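Local coordinates for uncharacterized protein (Acidithiobacillus ferrooxidans, PDB 3LUU) that is of unknown function but binds zinc and resembles the N-terminal domain of gamma-butyrobetaine hydroxylase, at residues 64-69 against 79-84; 73-78 against 89-94. One frame throughout, in Å; residues are numbered along the deposited sequence.

Interaction 1 (64-69 against 79-84); sequences VSVVEV and LHFSDG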
# COMPACT_ATOMS: atom_id res chain seq x y z
N VAL A 64 12.73 -0.97 -4.41
CA VAL A 64 12.13 0.23 -3.82
C VAL A 64 11.50 -0.13 -2.46
O VAL A 64 11.02 -1.27 -2.25
CB VAL A 64 11.18 0.91 -4.87
CG1 VAL A 64 10.49 2.09 -4.29
CG2 VAL A 64 12.06 1.34 -6.14
N SER A 65 11.60 0.79 -1.49
CA SER A 65 10.94 0.59 -0.22
C SER A 65 9.99 1.73 0.11
O SER A 65 10.08 2.81 -0.46
CB SER A 65 11.96 0.38 0.90
OG SER A 65 12.65 1.58 1.17
N VAL A 66 9.03 1.45 0.99
CA VAL A 66 8.17 2.46 1.56
C VAL A 66 8.92 3.03 2.77
O VAL A 66 9.22 2.32 3.74
CB VAL A 66 6.79 1.90 1.94
CG1 VAL A 66 6.00 2.92 2.72
CG2 VAL A 66 6.05 1.45 0.66
N VAL A 67 9.26 4.30 2.68
CA VAL A 67 9.99 4.98 3.74
C VAL A 67 9.06 5.58 4.80
O VAL A 67 9.44 5.66 5.96
CB VAL A 67 10.99 5.98 3.18
CG1 VAL A 67 12.01 5.22 2.35
CG2 VAL A 67 10.32 7.06 2.37
N GLU A 68 7.83 5.94 4.41
CA GLU A 68 6.86 6.44 5.34
C GLU A 68 5.45 6.25 4.84
O GLU A 68 5.21 6.23 3.65
CB GLU A 68 7.10 7.93 5.60
CG GLU A 68 6.62 8.35 6.98
CD GLU A 68 7.07 9.73 7.38
OE1 GLU A 68 7.84 10.37 6.61
OE2 GLU A 68 6.64 10.17 8.47
N VAL A 69 4.53 6.08 5.78
CA VAL A 69 3.11 5.87 5.54
C VAL A 69 2.42 6.97 6.35
O VAL A 69 2.56 7.02 7.57
CB VAL A 69 2.66 4.48 6.04
CG1 VAL A 69 1.16 4.34 5.95
CG2 VAL A 69 3.38 3.35 5.25
N LEU A 79 1.88 7.09 0.56
CA LEU A 79 3.10 6.29 0.73
C LEU A 79 4.27 7.09 0.15
O LEU A 79 4.18 7.65 -0.94
CB LEU A 79 2.98 4.92 0.07
CG LEU A 79 1.84 4.00 0.49
CD1 LEU A 79 2.06 2.64 -0.12
CD2 LEU A 79 1.70 3.96 2.01
N HIS A 80 5.35 7.19 0.92
CA HIS A 80 6.60 7.80 0.44
C HIS A 80 7.58 6.68 0.12
O HIS A 80 7.85 5.82 0.97
CB HIS A 80 7.19 8.74 1.47
CG HIS A 80 6.31 9.88 1.82
ND1 HIS A 80 6.57 11.17 1.41
CD2 HIS A 80 5.13 9.93 2.49
CE1 HIS A 80 5.60 11.96 1.83
NE2 HIS A 80 4.72 11.24 2.49
N PHE A 81 8.11 6.70 -1.09
CA PHE A 81 8.97 5.65 -1.58
C PHE A 81 10.44 6.09 -1.64
O PHE A 81 10.75 7.29 -1.67
CB PHE A 81 8.51 5.19 -2.96
CG PHE A 81 7.15 4.52 -2.97
CD1 PHE A 81 7.02 3.18 -2.64
CD2 PHE A 81 6.02 5.22 -3.36
CE1 PHE A 81 5.77 2.55 -2.68
CE2 PHE A 81 4.77 4.60 -3.39
CZ PHE A 81 4.66 3.26 -3.04
N SER A 82 11.32 5.10 -1.66
CA SER A 82 12.76 5.34 -1.61
C SER A 82 13.34 5.86 -2.94
O SER A 82 14.46 6.35 -2.97
CB SER A 82 13.46 4.07 -1.13
OG SER A 82 13.33 3.05 -2.08
N ASP A 83 12.60 5.75 -4.05
CA ASP A 83 13.00 6.38 -5.31
C ASP A 83 12.56 7.87 -5.45
O ASP A 83 12.71 8.43 -6.52
CB ASP A 83 12.55 5.54 -6.52
CG ASP A 83 11.04 5.36 -6.61
OD1 ASP A 83 10.32 5.67 -5.64
OD2 ASP A 83 10.56 4.95 -7.66
N GLY A 84 12.08 8.52 -4.37
CA GLY A 84 11.64 9.96 -4.36
C GLY A 84 10.13 10.17 -4.59
O GLY A 84 9.56 11.26 -4.35

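Interaction 2 (73-78 against 89-94); sequences GHYAVQ and IFTWEY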
# COMPACT_ATOMS: atom_id res chain seq x y z
N GLY A 73 -6.61 12.05 5.74
CA GLY A 73 -7.95 12.05 6.29
C GLY A 73 -8.22 10.69 6.90
O GLY A 73 -7.32 10.10 7.48
N HIS A 74 -9.45 10.20 6.72
CA HIS A 74 -9.82 8.86 7.15
C HIS A 74 -9.90 7.86 6.01
O HIS A 74 -10.18 6.71 6.25
CB HIS A 74 -11.19 8.93 7.85
CG HIS A 74 -11.15 9.63 9.17
ND1 HIS A 74 -10.29 9.26 10.19
CD2 HIS A 74 -11.86 10.68 9.64
CE1 HIS A 74 -10.47 10.06 11.22
NE2 HIS A 74 -11.43 10.92 10.92
N TYR A 75 -9.65 8.28 4.79
CA TYR A 75 -10.00 7.46 3.63
C TYR A 75 -8.78 6.90 2.91
O TYR A 75 -8.91 5.99 2.08
CB TYR A 75 -10.86 8.27 2.65
CG TYR A 75 -10.10 9.34 1.84
CD1 TYR A 75 -9.83 10.61 2.37
CD2 TYR A 75 -9.67 9.09 0.53
CE1 TYR A 75 -9.13 11.59 1.62
CE2 TYR A 75 -8.95 10.06 -0.23
CZ TYR A 75 -8.69 11.31 0.32
OH TYR A 75 -8.00 12.26 -0.44
N ALA A 76 -7.59 7.43 3.19
CA ALA A 76 -6.43 7.00 2.43
C ALA A 76 -5.12 7.10 3.24
O ALA A 76 -5.11 7.54 4.39
CB ALA A 76 -6.35 7.82 1.15
N VAL A 77 -4.05 6.60 2.64
CA VAL A 77 -2.69 6.82 3.11
C VAL A 77 -1.82 7.31 1.92
O VAL A 77 -2.03 6.92 0.77
CB VAL A 77 -1.96 5.57 3.75
CG1 VAL A 77 -2.40 5.36 5.20
CG2 VAL A 77 -2.07 4.29 2.86
N GLN A 78 -0.86 8.15 2.25
CA GLN A 78 0.13 8.60 1.31
C GLN A 78 1.36 7.74 1.59
O GLN A 78 1.83 7.67 2.74
CB GLN A 78 0.46 10.06 1.58
CG GLN A 78 1.47 10.67 0.63
CD GLN A 78 1.94 12.06 1.07
OE1 GLN A 78 2.20 12.33 2.27
NE2 GLN A 78 2.11 12.94 0.10
N ILE A 89 -1.44 8.55 -3.30
CA ILE A 89 -2.44 8.49 -2.24
C ILE A 89 -3.18 7.20 -2.54
O ILE A 89 -3.67 7.02 -3.65
CB ILE A 89 -3.40 9.69 -2.25
CG1 ILE A 89 -2.63 11.01 -2.08
CG2 ILE A 89 -4.49 9.55 -1.19
CD1 ILE A 89 -1.97 11.21 -0.73
N PHE A 90 -3.18 6.29 -1.58
CA PHE A 90 -3.80 4.99 -1.75
C PHE A 90 -5.03 4.96 -0.86
O PHE A 90 -4.90 5.01 0.38
CB PHE A 90 -2.87 3.88 -1.31
CG PHE A 90 -1.67 3.66 -2.20
CD1 PHE A 90 -0.64 4.59 -2.21
CD2 PHE A 90 -1.54 2.50 -2.94
CE1 PHE A 90 0.49 4.38 -2.98
CE2 PHE A 90 -0.41 2.31 -3.73
CZ PHE A 90 0.59 3.26 -3.74
N THR A 91 -6.21 4.84 -1.46
CA THR A 91 -7.41 4.70 -0.65
C THR A 91 -7.42 3.29 -0.07
O THR A 91 -6.80 2.37 -0.61
CB THR A 91 -8.69 4.95 -1.43
OG1 THR A 91 -8.88 3.93 -2.41
CG2 THR A 91 -8.65 6.32 -2.10
N TRP A 92 -8.12 3.13 1.05
CA TRP A 92 -8.34 1.82 1.66
C TRP A 92 -8.95 0.82 0.68
O TRP A 92 -8.50 -0.31 0.58
CB TRP A 92 -9.21 1.96 2.91
CG TRP A 92 -8.67 2.91 3.93
CD1 TRP A 92 -9.36 3.92 4.54
CD2 TRP A 92 -7.34 2.95 4.46
NE1 TRP A 92 -8.54 4.59 5.42
CE2 TRP A 92 -7.30 4.01 5.39
CE3 TRP A 92 -6.19 2.17 4.27
CZ2 TRP A 92 -6.14 4.33 6.12
CZ3 TRP A 92 -5.05 2.49 5.00
CH2 TRP A 92 -5.03 3.56 5.90
N GLU A 93 -9.94 1.28 -0.09
CA GLU A 93 -10.59 0.47 -1.10
C GLU A 93 -9.57 -0.03 -2.13
O GLU A 93 -9.54 -1.21 -2.48
CB GLU A 93 -11.75 1.25 -1.76
CG GLU A 93 -12.95 0.42 -2.13
N TYR A 94 -8.73 0.87 -2.63
CA TYR A 94 -7.68 0.52 -3.58
C TYR A 94 -6.68 -0.49 -3.01
O TYR A 94 -6.33 -1.44 -3.68
CB TYR A 94 -6.93 1.77 -3.99
CG TYR A 94 -5.97 1.59 -5.12
CD1 TYR A 94 -6.43 1.26 -6.38
CD2 TYR A 94 -4.64 1.78 -4.96
CE1 TYR A 94 -5.56 1.10 -7.43
CE2 TYR A 94 -3.77 1.63 -6.00
CZ TYR A 94 -4.23 1.30 -7.22
OH TYR A 94 -3.35 1.17 -8.27
O HOH W 1 -11.31 3.98 1.01

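Interaction 1 (64-69 against 79-84)
Ser65 and Ser82 hold each other through two hydrogen bonds at the open end of this antiparallel pair. Ser65 N points almost straight at Ser82 OG (2.9 Å, 172° at the hydrogen), while Ser82 N donates in the carbonyl plane to Ser65 O. Ser82 points its CB at the partner segment, and with OG between its own backbone N and carbonyl carbon (chi1 67°) the hydroxyl comes to Ser65 N. His80 O receives Val67 N at 2.7 Å and, weakly, Glu68 N, and His80 N returns a straight bond to Glu68 O.

Apolar contacts line the face that carries Val66, Val69, Leu79 and Phe81. Val66 CG2 meets Phe81 CE1 at 3.5 Å, crossing at a slant, and Val69 CG2 lies beside Leu79 CD2 at 3.7 Å. Val64 CG1 reaches Phe81 CB at 3.9 Å and also touches Asp83 OD1 at 3.8 Å. An alanine at Val64 would lose both methyl branches and would probably leave a gap beside Phe81 CB and the Asp83 carboxylate. That carboxylate is held by salt bridges from its OD2 to Arg39 and Lys61. On the other face, the His80 ring turns an edge to Glu68 O.

Val67 and Glu68 both face His80, a classic beta bulge within the hairpin of strands 66-72 and 76-81, and Phe81 to Gly84 form a type I turn just beyond its open end. The hairpin's apolar face packs on helix 35-40, which supplies zinc ligand His37, through Val66 and Phe81, and on Met21 of strand 20-25 through Val69 and Leu79.

Interaction 2 (73-78 against 89-94)
Trp92 lays its indole along the backbone from His74 to Val77. From Trp92 CB, 4.1 Å from Tyr75 O, the chain turns with CG opposite the carbonyl carbon (chi1 -56°), which brings the five-membered ring under the Tyr75 peptide. Trp92 CD1 comes to 3.2 Å from Tyr75 O, which lies over one ring face, and Ala76 N sits over that face too, offset toward the rim. Trp92 NE1 donates to His74 O at 2.8 Å; the acceptor lies in the indole plane, but the donor stands 44° out of the carbonyl plane, away from a lone pair, and separately the bond bends at the hydrogen (143°). In the six-membered ring CZ2 meets Ala76 O, CZ3 lies near both Val77 methyls, and Trp92 CH2 ends the series 3.3 Å from Val77 CG1, the two side chains crossing at about a right angle.

The same residue's backbone N binds Tyr75 O, continuing the strand ladder into the first turn of helix 92-98. One step along the ladder, Val77 and Phe90 form the hydrogen-bonded pair: Phe90 N gives Val77 O a nearly straight bond of 2.7 Å, and Val77 N answers to Phe90 O. On the face of Ala76, Gln78 and Ile89, Ala76 CB is pressed against Ile89 CG2 at 3.5 Å, tight for two carbons, and Ile89 CD1 reaches Gln78 CB. At the N-cap, Thr91 OG1 accepts from Tyr94 N at 3.1 Å, taking up an amide at the helix start.

A water accepts from Glu93 N and donates weakly to Tyr75 O. Polar bonds to the backbone and apolar packing on Val77 thus together set the start of helix 92-98 against strand 76-81.

Overall arrangement
Strand 76-81 is common to both contacts, as the central strand of the 66-72, 76-81, 89-91 sheet: interaction 1 pairs its end with strand 66-72, interaction 2 its start with strand 89-91. Each is partly buried. Their apolar residues merge where Leu79 and Phe81 pack on Phe90, and Val69 on Val77. Outward chemistry differs: 64-69 with 79-84 contains a bulge and ends in a largely exposed turn held by hydrogen bonds between two serines, whereas 73-78 with 89-94 runs into a capped helix whose first tryptophan lies on the strand backbone. Phe90 lies nearer the zinc-binding Glu41 (about 5 Å between side chains) than Phe81 (about 8 Å).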